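Local coordinates for protein response regulator aspartate phosphatase H (Bacillus subtilis, PDB 3Q15) that dephosphorylates the sporulation phosphotransferase Spo0F and also acts on the response regulator ComA, helping to separate competence and sporulation in time, at residues D30-K35 / L64-L69; M58-Q63 / T90-L95; A308-T313 / A339-A344; G266-L271 / E301-L306. One frame throughout, in Å; residues are numbered along the deposited sequence.

Contact 1: D30-K35 / L64-L69; sequences DAEILK and LMLDYL
Ala31 and Met65 make a small apolar helix-to-helix contact within the N-terminal three-helix bundle, joining helix 28-41 to the C-terminal end of helix 49-67. The backbones stay well apart, 9.8 Å from Ala31 CA to Met65 CA, and the methionine spans most of that gap. Its CG lies anti to the backbone N (chi1 172°), and the chain runs on extended until a bend at the last torsion turns the terminal methyl against the short partner. Met65 CE thus ends 3.9 Å from Ala31 CB, a methyl-to-methyl touch between two buried residues. Beside it, at the more exposed margin, Glu32 reaches across from the next position of its helix. Its OE2 comes within 4.2 Å of Leu66 CD1, but this is only van der Waals contact. The polar demand of that oxygen is met by His62 NE2, one turn earlier on helix 49-67, to which it is hydrogen-bonded. The carboxylate therefore links the same two helices a second time, with Leu66 alongside the bond. Each helix also turns residues to other neighbours: Leu34 packs on Glu18 and Met22 of helix 9-24, whereas Met65 touches Phe26 in the connection between helices 9-24 and 28-41. Leu66 meets Val28 near the start of helix 28-41, and beyond the helix end Tyr68 rests on Thr87 and Ile88 of helix 81-89.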
loop_
_atom_site.group_PDB
_atom_site.type_symbol
_atom_site.label_atom_id
_atom_site.label_comp_id
_atom_site.label_asym_id
_atom_site.label_seq_id
_atom_site.Cartn_x
_atom_site.Cartn_y
_atom_site.Cartn_z
ATOM N N ASP A 30 10.948 -34.224 -14.849
ATOM C CA ASP A 30 10.992 -33.180 -13.829
ATOM C C ASP A 30 9.622 -32.943 -13.186
ATOM O O ASP A 30 9.509 -32.865 -11.960
ATOM C CB ASP A 30 11.539 -31.881 -14.420
ATOM C CG ASP A 30 12.977 -32.015 -14.886
ATOM O OD1 ASP A 30 13.803 -32.555 -14.115
ATOM O OD2 ASP A 30 13.280 -31.593 -16.023
ATOM N N ALA A 31 8.587 -32.833 -14.013
ATOM C CA ALA A 31 7.234 -32.626 -13.506
ATOM C C ALA A 31 6.824 -33.736 -12.540
ATOM O O ALA A 31 6.193 -33.473 -11.517
ATOM C CB ALA A 31 6.237 -32.519 -14.654
ATOM N N GLU A 32 7.190 -34.974 -12.863
ATOM C CA GLU A 32 6.850 -36.110 -12.013
ATOM C C GLU A 32 7.560 -36.030 -10.661
ATOM O O GLU A 32 6.958 -36.284 -9.618
ATOM C CB GLU A 32 7.173 -37.431 -12.714
ATOM C CG GLU A 32 6.290 -37.732 -13.918
ATOM C CD GLU A 32 4.835 -37.968 -13.543
ATOM O OE1 GLU A 32 4.527 -38.052 -12.335
ATOM O OE2 GLU A 32 3.993 -38.069 -14.460
ATOM N N ILE A 33 8.841 -35.678 -10.684
ATOM C CA ILE A 33 9.603 -35.508 -9.453
ATOM C C ILE A 33 8.941 -34.476 -8.543
ATOM O O ILE A 33 8.630 -34.756 -7.385
ATOM C CB ILE A 33 11.058 -35.080 -9.744
ATOM C CG1 ILE A 33 11.788 -36.173 -10.525
ATOM C CG2 ILE A 33 11.797 -34.768 -8.448
ATOM C CD1 ILE A 33 13.211 -35.815 -10.903
ATOM N N LEU A 34 8.718 -33.281 -9.079
ATOM C CA LEU A 34 8.123 -32.203 -8.298
ATOM C C LEU A 34 6.714 -32.545 -7.818
ATOM O O LEU A 34 6.347 -32.233 -6.687
ATOM C CB LEU A 34 8.138 -30.896 -9.090
ATOM C CG LEU A 34 9.545 -30.311 -9.247
ATOM C CD1 LEU A 34 9.571 -29.189 -10.272
ATOM C CD2 LEU A 34 10.081 -29.836 -7.904
ATOM N N LYS A 35 5.933 -33.196 -8.675
ATOM C CA LYS A 35 4.597 -33.643 -8.299
ATOM C C LYS A 35 4.667 -34.593 -7.107
ATOM O O LYS A 35 3.853 -34.511 -6.186
ATOM C CB LYS A 35 3.915 -34.328 -9.484
ATOM C CG LYS A 35 2.532 -34.899 -9.189
ATOM C CD LYS A 35 1.890 -35.445 -10.462
ATOM C CE LYS A 35 0.451 -35.883 -10.233
ATOM N NZ LYS A 35 0.356 -37.071 -9.343
ATOM N N LEU A 64 -3.261 -33.121 -18.451
ATOM C CA LEU A 64 -3.413 -32.573 -19.792
ATOM C C LEU A 64 -2.103 -32.670 -20.561
ATOM O O LEU A 64 -2.096 -32.979 -21.749
ATOM C CB LEU A 64 -3.880 -31.116 -19.735
ATOM C CG LEU A 64 -5.361 -30.883 -19.431
ATOM C CD1 LEU A 64 -5.671 -29.398 -19.353
ATOM C CD2 LEU A 64 -6.234 -31.559 -20.481
ATOM N N MET A 65 -0.993 -32.401 -19.878
ATOM C CA MET A 65 0.320 -32.484 -20.509
ATOM C C MET A 65 0.597 -33.896 -21.018
ATOM O O MET A 65 1.074 -34.078 -22.137
ATOM C CB MET A 65 1.420 -32.059 -19.538
ATOM C CG MET A 65 2.820 -32.302 -20.075
ATOM S SD MET A 65 4.098 -31.948 -18.860
ATOM C CE MET A 65 3.701 -33.150 -17.591
ATOM N N LEU A 66 0.299 -34.887 -20.184
ATOM C CA LEU A 66 0.460 -36.285 -20.562
ATOM C C LEU A 66 -0.462 -36.659 -21.723
ATOM O O LEU A 66 -0.062 -37.387 -22.629
ATOM C CB LEU A 66 0.199 -37.202 -19.362
ATOM C CG LEU A 66 1.061 -36.968 -18.118
ATOM C CD1 LEU A 66 0.591 -37.832 -16.959
ATOM C CD2 LEU A 66 2.537 -37.221 -18.413
ATOM N N ASP A 67 -1.693 -36.159 -21.696
ATOM C CA ASP A 67 -2.666 -36.493 -22.735
ATOM C C ASP A 67 -2.301 -35.896 -24.093
ATOM O O ASP A 67 -2.779 -36.362 -25.128
ATOM C CB ASP A 67 -4.074 -36.044 -22.336
ATOM C CG ASP A 67 -4.605 -36.781 -21.119
ATOM O OD1 ASP A 67 -4.058 -37.849 -20.773
ATOM O OD2 ASP A 67 -5.580 -36.291 -20.509
ATOM N N TYR A 68 -1.462 -34.864 -24.089
ATOM C CA TYR A 68 -1.087 -34.186 -25.328
ATOM C C TYR A 68 0.291 -34.604 -25.833
ATOM O O TYR A 68 0.778 -34.078 -26.834
ATOM C CB TYR A 68 -1.153 -32.664 -25.158
ATOM C CG TYR A 68 -2.541 -32.082 -25.329
ATOM C CD1 TYR A 68 -2.946 -31.550 -26.546
ATOM C CD2 TYR A 68 -3.448 -32.067 -24.275
ATOM C CE1 TYR A 68 -4.212 -31.018 -26.710
ATOM C CE2 TYR A 68 -4.716 -31.538 -24.430
ATOM C CZ TYR A 68 -5.092 -31.014 -25.649
ATOM O OH TYR A 68 -6.354 -30.485 -25.806
ATOM N N LEU A 69 0.914 -35.550 -25.138
ATOM C CA LEU A 69 2.225 -36.052 -25.540
ATOM C C LEU A 69 2.139 -37.475 -26.085
ATOM O O LEU A 69 3.150 -38.059 -26.476
ATOM C CB LEU A 69 3.215 -35.992 -24.371
ATOM C CG LEU A 69 3.708 -34.608 -23.938
ATOM C CD1 LEU A 69 4.612 -34.716 -22.722
ATOM C CD2 LEU A 69 4.430 -33.903 -25.080
#

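Contact 2: M58-Q63 / T90-L95; sequences MCFRHQ and TPQKKL
Phe60 of helix 49-67 and Leu95, near the start of helix 93-113, form the tight part of this contact. Leu95 CD2 arrives at the edge of the phenyl ring, in its plane, and lies 3.7 Å from Phe60 CD2. Both side chains leave the backbone in the same way, each CG standing anti to its own N (chi1 -176° for Phe60 and 170° for Leu95), which carries the ring and the isobutyl group into the gap between the helices. Arg61 adds its CD, 4.2 Å from Leu95 CD2, from another direction. The packing is looser toward Gln92, the N-cap residue of helix 93-113: its NE2 comes only within 4.3 Å of Phe60 CE2, again near the ring edge. On the exposed side, Lys93 folds back so that its NZ donates to Thr90 O at 3.1 Å, tying together the turn before the helix. The chain of another protein packs against Phe60, Gln92 and Lys94, so this junction also contributes to an intermolecular surface. Between the two segments cohesion is purely van der Waals, while Gln92 O and Thr90 O have partners near the helix start, in Thr96 OG1 and Lys93 NZ.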
loop_
_atom_site.group_PDB
_atom_site.type_symbol
_atom_site.label_atom_id
_atom_site.label_comp_id
_atom_site.label_asym_id
_atom_site.label_seq_id
_atom_site.Cartn_x
_atom_site.Cartn_y
_atom_site.Cartn_z
ATOM N N MET A 58 -3.531 -28.237 -10.540
ATOM C CA MET A 58 -2.243 -28.560 -11.141
ATOM C C MET A 58 -2.185 -30.033 -11.545
ATOM O O MET A 58 -1.629 -30.371 -12.587
ATOM C CB MET A 58 -1.079 -28.207 -10.213
ATOM C CG MET A 58 0.273 -28.241 -10.907
ATOM S SD MET A 58 0.374 -27.076 -12.282
ATOM C CE MET A 58 0.065 -25.528 -11.435
ATOM N N CYS A 59 -2.766 -30.903 -10.724
ATOM C CA CYS A 59 -2.859 -32.320 -11.060
ATOM C C CYS A 59 -3.572 -32.510 -12.397
ATOM O O CYS A 59 -3.205 -33.378 -13.191
ATOM C CB CYS A 59 -3.595 -33.099 -9.965
ATOM S SG CYS A 59 -2.622 -33.421 -8.474
ATOM N N PHE A 60 -4.589 -31.690 -12.635
ATOM C CA PHE A 60 -5.373 -31.769 -13.862
ATOM C C PHE A 60 -4.555 -31.239 -15.034
ATOM O O PHE A 60 -4.525 -31.837 -16.111
ATOM C CB PHE A 60 -6.675 -30.976 -13.707
ATOM C CG PHE A 60 -7.599 -31.071 -14.893
ATOM C CD1 PHE A 60 -8.356 -32.212 -15.109
ATOM C CD2 PHE A 60 -7.726 -30.012 -15.778
ATOM C CE1 PHE A 60 -9.210 -32.300 -16.197
ATOM C CE2 PHE A 60 -8.579 -30.094 -16.867
ATOM C CZ PHE A 60 -9.323 -31.239 -17.076
ATOM N N ARG A 61 -3.886 -30.114 -14.810
ATOM C CA ARG A 61 -3.028 -29.518 -15.822
ATOM C C ARG A 61 -1.898 -30.479 -16.174
ATOM O O ARG A 61 -1.528 -30.615 -17.340
ATOM C CB ARG A 61 -2.469 -28.184 -15.321
ATOM C CG ARG A 61 -1.602 -27.455 -16.324
ATOM C CD ARG A 61 -2.324 -27.248 -17.648
ATOM N NE ARG A 61 -1.488 -26.513 -18.595
ATOM C CZ ARG A 61 -0.588 -27.084 -19.387
ATOM N NH1 ARG A 61 -0.414 -28.397 -19.351
ATOM N NH2 ARG A 61 0.136 -26.346 -20.216
ATOM N N HIS A 62 -1.362 -31.153 -15.161
ATOM C CA HIS A 62 -0.311 -32.144 -15.360
ATOM C C HIS A 62 -0.796 -33.299 -16.233
ATOM O O HIS A 62 -0.051 -33.814 -17.067
ATOM C CB HIS A 62 0.186 -32.676 -14.014
ATOM C CG HIS A 62 1.225 -33.749 -14.133
ATOM N ND1 HIS A 62 2.578 -33.485 -14.088
ATOM C CD2 HIS A 62 1.110 -35.089 -14.294
ATOM C CE1 HIS A 62 3.250 -34.616 -14.216
ATOM N NE2 HIS A 62 2.383 -35.604 -14.343
ATOM N N GLN A 63 -2.046 -33.705 -16.033
ATOM C CA GLN A 63 -2.621 -34.798 -16.811
ATOM C C GLN A 63 -2.856 -34.372 -18.261
ATOM O O GLN A 63 -2.674 -35.160 -19.188
ATOM C CB GLN A 63 -3.926 -35.289 -16.178
ATOM C CG GLN A 63 -4.517 -36.520 -16.856
ATOM C CD GLN A 63 -3.589 -37.722 -16.795
ATOM O OE1 GLN A 63 -2.943 -37.970 -15.776
ATOM N NE2 GLN A 63 -3.512 -38.472 -17.892
ATOM N N THR A 90 -5.406 -22.653 -24.893
ATOM C CA THR A 90 -6.541 -21.998 -25.539
ATOM C C THR A 90 -7.894 -22.586 -25.130
ATOM O O THR A 90 -8.792 -21.846 -24.733
ATOM C CB THR A 90 -6.398 -21.994 -27.072
ATOM O OG1 THR A 90 -5.214 -21.274 -27.434
ATOM C CG2 THR A 90 -7.607 -21.334 -27.722
ATOM N N PRO A 91 -8.045 -23.917 -25.219
ATOM C CA PRO A 91 -9.307 -24.544 -24.810
ATOM C C PRO A 91 -9.496 -24.532 -23.294
ATOM O O PRO A 91 -10.584 -24.848 -22.808
ATOM C CB PRO A 91 -9.156 -25.991 -25.297
ATOM C CG PRO A 91 -8.030 -25.967 -26.272
ATOM C CD PRO A 91 -7.114 -24.898 -25.797
ATOM N N GLN A 92 -8.447 -24.173 -22.561
ATOM C CA GLN A 92 -8.502 -24.177 -21.106
ATOM C C GLN A 92 -8.278 -22.785 -20.524
ATOM O O GLN A 92 -7.433 -22.597 -19.646
ATOM C CB GLN A 92 -7.474 -25.157 -20.540
ATOM C CG GLN A 92 -7.729 -26.608 -20.917
ATOM C CD GLN A 92 -8.929 -27.194 -20.197
ATOM O OE1 GLN A 92 -9.428 -26.618 -19.232
ATOM N NE2 GLN A 92 -9.398 -28.346 -20.664
ATOM N N LYS A 93 -9.043 -21.816 -21.014
ATOM C CA LYS A 93 -8.916 -20.431 -20.564
ATOM C C LYS A 93 -9.084 -20.260 -19.056
ATOM O O LYS A 93 -8.231 -19.664 -18.399
ATOM C CB LYS A 93 -9.909 -19.528 -21.298
ATOM C CG LYS A 93 -9.549 -19.260 -22.747
ATOM C CD LYS A 93 -10.541 -18.303 -23.391
ATOM C CE LYS A 93 -10.141 -17.973 -24.822
ATOM N NZ LYS A 93 -10.050 -19.198 -25.665
ATOM N N LYS A 94 -10.188 -20.768 -18.515
ATOM C CA LYS A 94 -10.495 -20.578 -17.099
ATOM C C LYS A 94 -9.480 -21.268 -16.201
ATOM O O LYS A 94 -9.112 -20.740 -15.157
ATOM C CB LYS A 94 -11.912 -21.057 -16.770
ATOM C CG LYS A 94 -13.004 -20.250 -17.456
ATOM C CD LYS A 94 -14.389 -20.672 -16.993
ATOM C CE LYS A 94 -15.466 -19.818 -17.648
ATOM N NZ LYS A 94 -16.838 -20.205 -17.211
ATOM N N LEU A 95 -9.030 -22.449 -16.615
ATOM C CA LEU A 95 -8.033 -23.200 -15.863
ATOM C C LEU A 95 -6.700 -22.465 -15.865
ATOM O O LEU A 95 -6.073 -22.276 -14.822
ATOM C CB LEU A 95 -7.844 -24.589 -16.472
ATOM C CG LEU A 95 -6.650 -25.371 -15.922
ATOM C CD1 LEU A 95 -6.842 -25.669 -14.439
ATOM C CD2 LEU A 95 -6.422 -26.651 -16.711
#

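Contact 3: A308-T313 / A339-A344; sequences AVYKET and ARSAAA
Val309 sets one methyl against the backbone of helix 332-348, while Tyr310, the next residue, stretches along its flank to Ser341. The valine rotamer (chi1 76°) places CG1 between the backbone N and the carbonyl carbon and leaves CG2 as the touching branch. That methyl sits 3.7 Å from Ala342 CA and 4.0 Å from Ala342 CB, so it rests on main chain as much as on side chain. The small alanine permits the close approach, 6.2 Å between Val309 CA and Ala342 CA. Tyr310 sets out from its helix at an angle to the partner, yet the length of its ring brings the hydroxyl over. Tyr310 OH ends 3.9 Å from Ser341 CB and 4.1 Å from Ser341 OG, too far for the two hydroxyls to bond. Ser341 OG instead makes a hydrogen bond back to Ala337 O, one turn earlier in its own helix. Val345 of helix 332-348 touches both Val309 and Tyr310, and Ile319 of helix 316-328 also meets the valine. With OG bonded to Ala337 O, the buried serine is satisfied within its own helix and presents its CB to the tyrosine, so that between the two segments the contact is van der Waals in nature, with polar atoms present but not paired across it.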
loop_
_atom_site.group_PDB
_atom_site.type_symbol
_atom_site.label_atom_id
_atom_site.label_comp_id
_atom_site.label_asym_id
_atom_site.label_seq_id
_atom_site.Cartn_x
_atom_site.Cartn_y
_atom_site.Cartn_z
ATOM N N ALA A 308 5.725 -8.904 39.021
ATOM C CA ALA A 308 7.003 -8.320 39.412
ATOM C C ALA A 308 6.958 -6.801 39.524
ATOM O O ALA A 308 7.550 -6.222 40.437
ATOM C CB ALA A 308 8.100 -8.750 38.446
ATOM N N VAL A 309 6.250 -6.160 38.601
ATOM C CA VAL A 309 6.281 -4.705 38.505
ATOM C C VAL A 309 5.222 -4.016 39.367
ATOM O O VAL A 309 5.426 -2.884 39.806
ATOM C CB VAL A 309 6.157 -4.227 37.040
ATOM C CG1 VAL A 309 4.723 -4.355 36.556
ATOM C CG2 VAL A 309 6.639 -2.793 36.907
ATOM N N TYR A 310 4.102 -4.696 39.607
ATOM C CA TYR A 310 3.021 -4.130 40.418
ATOM C C TYR A 310 3.053 -4.618 41.866
ATOM O O TYR A 310 2.186 -4.265 42.665
ATOM C CB TYR A 310 1.648 -4.406 39.787
ATOM C CG TYR A 310 1.421 -3.639 38.506
ATOM C CD1 TYR A 310 1.532 -4.261 37.271
ATOM C CD2 TYR A 310 1.114 -2.284 38.533
ATOM C CE1 TYR A 310 1.341 -3.555 36.094
ATOM C CE2 TYR A 310 0.920 -1.572 37.365
ATOM C CZ TYR A 310 1.034 -2.212 36.148
ATOM O OH TYR A 310 0.842 -1.508 34.981
ATOM N N LYS A 311 4.050 -5.434 42.191
ATOM C CA LYS A 311 4.260 -5.907 43.555
ATOM C C LYS A 311 4.561 -4.723 44.471
ATOM O O LYS A 311 5.150 -3.735 44.033
ATOM C CB LYS A 311 5.422 -6.905 43.573
ATOM C CG LYS A 311 5.817 -7.426 44.941
ATOM C CD LYS A 311 6.943 -8.448 44.822
ATOM C CE LYS A 311 7.431 -8.918 46.190
ATOM N NZ LYS A 311 8.103 -7.834 46.964
ATOM N N GLU A 312 4.153 -4.816 45.735
ATOM C CA GLU A 312 4.399 -3.739 46.694
ATOM C C GLU A 312 5.820 -3.203 46.546
ATOM O O GLU A 312 6.026 -2.002 46.382
ATOM C CB GLU A 312 4.159 -4.213 48.128
ATOM C CG GLU A 312 4.294 -3.107 49.168
ATOM C CD GLU A 312 4.189 -3.619 50.592
ATOM O OE1 GLU A 312 4.151 -2.788 51.524
ATOM O OE2 GLU A 312 4.149 -4.852 50.781
ATOM N N THR A 313 6.795 -4.105 46.606
ATOM C CA THR A 313 8.178 -3.763 46.302
ATOM C C THR A 313 8.552 -4.375 44.950
ATOM O O THR A 313 8.602 -5.597 44.805
ATOM C CB THR A 313 9.143 -4.274 47.393
ATOM O OG1 THR A 313 8.769 -3.727 48.663
ATOM C CG2 THR A 313 10.573 -3.864 47.081
ATOM N N ALA A 339 8.075 -2.260 29.349
ATOM C CA ALA A 339 8.907 -1.126 29.739
ATOM C C ALA A 339 8.053 0.117 29.957
ATOM O O ALA A 339 8.366 0.959 30.799
ATOM C CB ALA A 339 9.971 -0.861 28.689
ATOM N N ARG A 340 6.976 0.232 29.191
ATOM C CA ARG A 340 6.055 1.343 29.363
ATOM C C ARG A 340 5.451 1.275 30.757
ATOM O O ARG A 340 5.399 2.273 31.476
ATOM C CB ARG A 340 4.949 1.304 28.306
ATOM C CG ARG A 340 5.356 1.840 26.934
ATOM C CD ARG A 340 4.191 1.744 25.955
ATOM N NE ARG A 340 4.502 2.237 24.613
ATOM C CZ ARG A 340 4.262 3.477 24.199
ATOM N NH1 ARG A 340 3.715 4.356 25.027
ATOM N NH2 ARG A 340 4.564 3.838 22.958
ATOM N N SER A 341 5.002 0.085 31.136
ATOM C CA SER A 341 4.397 -0.119 32.444
ATOM C C SER A 341 5.388 0.196 33.556
ATOM O O SER A 341 5.086 0.976 34.458
ATOM C CB SER A 341 3.879 -1.549 32.579
ATOM O OG SER A 341 3.016 -1.858 31.493
ATOM N N ALA A 342 6.573 -0.407 33.480
ATOM C CA ALA A 342 7.597 -0.207 34.503
ATOM C C ALA A 342 7.904 1.276 34.712
ATOM O O ALA A 342 8.062 1.728 35.843
ATOM C CB ALA A 342 8.865 -0.980 34.149
ATOM N N ALA A 343 7.980 2.030 33.620
ATOM C CA ALA A 343 8.266 3.458 33.703
ATOM C C ALA A 343 7.185 4.193 34.488
ATOM O O ALA A 343 7.484 5.094 35.269
ATOM C CB ALA A 343 8.413 4.055 32.318
ATOM N N ALA A 344 5.931 3.807 34.273
ATOM C CA ALA A 344 4.811 4.446 34.955
ATOM C C ALA A 344 4.789 4.088 36.439
ATOM O O ALA A 344 4.525 4.939 37.294
ATOM C CB ALA A 344 3.493 4.058 34.295
#

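Contact 4: G266-L271 / E301-L306; sequences GLSWTL and ELFLFL
Leu306 CG lies anti to the carbonyl carbon (chi1 -77°), and Trp269 CG lies anti to the backbone N (chi1 -170°); together these torsions bring one leucine methyl to the five-membered ring of the indole and the other to the backbone beside it. The two side chains cross at about a right angle, with Leu306 CD2 3.7 Å from Trp269 CD1. The other branch turns to the helix backbone, where Leu306 CD1 is 3.7 Å from Trp269 N and 3.8 Å from Ser268 CB. One leucine thus touches two successive residues of helix 260-273, one methyl on each side chain. Beside the leucine, the ring of Phe303 turns an edge to the Ser268 hydroxyl, Phe303 CE1 lying 4.2 Å from Ser268 OG. That oxygen is bonded to Leu264 O in its own helix, so the buried hydroxyl already has a partner where the ring edge meets it. Trp269 has a further partner in Lys273, with which it makes a cation-pi interaction, and it also touches Ser341 of helix 332-348. The axes of segments 266-271 and 301-306 run nearly parallel, at 22°, and approach to 10.7 Å. With helix 277-290 intervening in sequence and also packing on Ser268 and Phe303, alternate helices lie side by side in the same direction, the stacking expected of a TPR superhelix.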
loop_
_atom_site.group_PDB
_atom_site.type_symbol
_atom_site.label_atom_id
_atom_site.label_comp_id
_atom_site.label_asym_id
_atom_site.label_seq_id
_atom_site.Cartn_x
_atom_site.Cartn_y
_atom_site.Cartn_z
ATOM N N GLY A 266 -5.642 -9.492 30.299
ATOM C CA GLY A 266 -6.239 -8.189 30.073
ATOM C C GLY A 266 -6.891 -7.684 31.343
ATOM O O GLY A 266 -6.679 -6.545 31.761
ATOM N N LEU A 267 -7.684 -8.548 31.964
ATOM C CA LEU A 267 -8.346 -8.215 33.213
ATOM C C LEU A 267 -7.325 -7.805 34.274
ATOM O O LEU A 267 -7.482 -6.778 34.931
ATOM C CB LEU A 267 -9.182 -9.401 33.701
ATOM C CG LEU A 267 -10.027 -9.214 34.964
ATOM C CD1 LEU A 267 -10.878 -7.955 34.877
ATOM C CD2 LEU A 267 -10.901 -10.435 35.205
ATOM N N SER A 268 -6.274 -8.605 34.426
ATOM C CA SER A 268 -5.245 -8.342 35.432
ATOM C C SER A 268 -4.512 -7.025 35.181
ATOM O O SER A 268 -4.389 -6.192 36.077
ATOM C CB SER A 268 -4.244 -9.498 35.494
ATOM O OG SER A 268 -4.873 -10.691 35.931
ATOM N N TRP A 269 -4.027 -6.845 33.958
ATOM C CA TRP A 269 -3.311 -5.630 33.598
ATOM C C TRP A 269 -4.180 -4.408 33.867
ATOM O O TRP A 269 -3.728 -3.432 34.461
ATOM C CB TRP A 269 -2.914 -5.669 32.122
ATOM C CG TRP A 269 -1.970 -4.579 31.718
ATOM C CD1 TRP A 269 -1.027 -3.978 32.501
ATOM C CD2 TRP A 269 -1.879 -3.955 30.431
ATOM N NE1 TRP A 269 -0.350 -3.023 31.779
ATOM C CE2 TRP A 269 -0.856 -2.988 30.507
ATOM C CE3 TRP A 269 -2.562 -4.121 29.222
ATOM C CZ2 TRP A 269 -0.501 -2.190 29.420
ATOM C CZ3 TRP A 269 -2.208 -3.327 28.142
ATOM C CH2 TRP A 269 -1.186 -2.373 28.250
ATOM N N THR A 270 -5.434 -4.471 33.431
ATOM C CA THR A 270 -6.367 -3.363 33.613
ATOM C C THR A 270 -6.584 -3.054 35.086
ATOM O O THR A 270 -6.647 -1.892 35.483
ATOM C CB THR A 270 -7.728 -3.656 32.958
ATOM O OG1 THR A 270 -7.540 -3.892 31.557
ATOM C CG2 THR A 270 -8.670 -2.481 33.138
ATOM N N LEU A 271 -6.701 -4.101 35.894
ATOM C CA LEU A 271 -6.898 -3.934 37.322
ATOM C C LEU A 271 -5.666 -3.317 37.981
ATOM O O LEU A 271 -5.786 -2.500 38.891
ATOM C CB LEU A 271 -7.253 -5.269 37.975
ATOM C CG LEU A 271 -8.674 -5.759 37.693
ATOM C CD1 LEU A 271 -8.919 -7.137 38.294
ATOM C CD2 LEU A 271 -9.690 -4.753 38.216
ATOM N N GLU A 301 5.027 -15.196 30.537
ATOM C CA GLU A 301 6.022 -14.163 30.814
ATOM C C GLU A 301 5.374 -12.808 31.086
ATOM O O GLU A 301 5.884 -12.011 31.873
ATOM C CB GLU A 301 7.023 -14.052 29.662
ATOM C CG GLU A 301 8.138 -15.092 29.692
ATOM C CD GLU A 301 7.678 -16.473 29.259
ATOM O OE1 GLU A 301 8.430 -17.446 29.487
ATOM O OE2 GLU A 301 6.576 -16.588 28.683
ATOM N N LEU A 302 4.251 -12.552 30.426
ATOM C CA LEU A 302 3.479 -11.339 30.679
ATOM C C LEU A 302 2.858 -11.373 32.078
ATOM O O LEU A 302 2.825 -10.362 32.778
ATOM C CB LEU A 302 2.388 -11.148 29.619
ATOM C CG LEU A 302 2.772 -10.660 28.218
ATOM C CD1 LEU A 302 3.723 -9.475 28.296
ATOM C CD2 LEU A 302 3.383 -11.780 27.405
ATOM N N PHE A 303 2.365 -12.539 32.483
ATOM C CA PHE A 303 1.815 -12.685 33.824
ATOM C C PHE A 303 2.898 -12.441 34.856
ATOM O O PHE A 303 2.692 -11.708 35.821
ATOM C CB PHE A 303 1.206 -14.070 34.031
ATOM C CG PHE A 303 -0.228 -14.173 33.595
ATOM C CD1 PHE A 303 -1.213 -13.418 34.215
ATOM C CD2 PHE A 303 -0.596 -15.038 32.579
ATOM C CE1 PHE A 303 -2.540 -13.516 33.820
ATOM C CE2 PHE A 303 -1.921 -15.142 32.179
ATOM C CZ PHE A 303 -2.896 -14.378 32.800
ATOM N N LEU A 304 4.057 -13.057 34.649
ATOM C CA LEU A 304 5.162 -12.917 35.588
ATOM C C LEU A 304 5.630 -11.467 35.685
ATOM O O LEU A 304 6.045 -11.011 36.752
ATOM C CB LEU A 304 6.319 -13.837 35.201
ATOM C CG LEU A 304 6.034 -15.331 35.371
ATOM C CD1 LEU A 304 7.175 -16.172 34.816
ATOM C CD2 LEU A 304 5.775 -15.661 36.838
ATOM N N PHE A 305 5.559 -10.740 34.573
ATOM C CA PHE A 305 5.954 -9.337 34.582
ATOM C C PHE A 305 4.991 -8.483 35.404
ATOM O O PHE A 305 5.408 -7.562 36.110
ATOM C CB PHE A 305 6.070 -8.773 33.168
ATOM C CG PHE A 305 6.507 -7.338 33.139
ATOM C CD1 PHE A 305 7.853 -7.011 33.186
ATOM C CD2 PHE A 305 5.573 -6.316 33.096
ATOM C CE1 PHE A 305 8.264 -5.691 33.175
ATOM C CE2 PHE A 305 5.979 -4.992 33.084
ATOM C CZ PHE A 305 7.327 -4.681 33.125
ATOM N N LEU A 306 3.702 -8.788 35.298
ATOM C CA LEU A 306 2.689 -8.090 36.077
ATOM C C LEU A 306 2.955 -8.245 37.563
ATOM O O LEU A 306 2.922 -7.269 38.313
ATOM C CB LEU A 306 1.290 -8.616 35.751
ATOM C CG LEU A 306 0.673 -8.150 34.441
ATOM C CD1 LEU A 306 -0.780 -8.590 34.368
ATOM C CD2 LEU A 306 0.784 -6.643 34.328
#

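How the contacts relate
From the N terminus, contact 1 opens at 30-35, and contact 2 opens at 58-63 before contact 1 closes at 64-69; contact 2 closes at 90-95. The two therefore cross, sharing helix 49-67: contact 1 closes within the three-helix bundle, and contact 2 ties its last helix to helix 93-113. Direct packing of Leu64 on Gln92 and Leu95 joins them. Far along the chain, contact 4 opens at 266-271 and closes its loop at 301-306, just before contact 3 opens at 308-313 to close at 339-344, in series on helix 299-310. Phe305 and Trp269 touch residues of contact 3, making these neighbours within the TPR domain, whereas contacts 1 and 3 have centres about 63 Å apart.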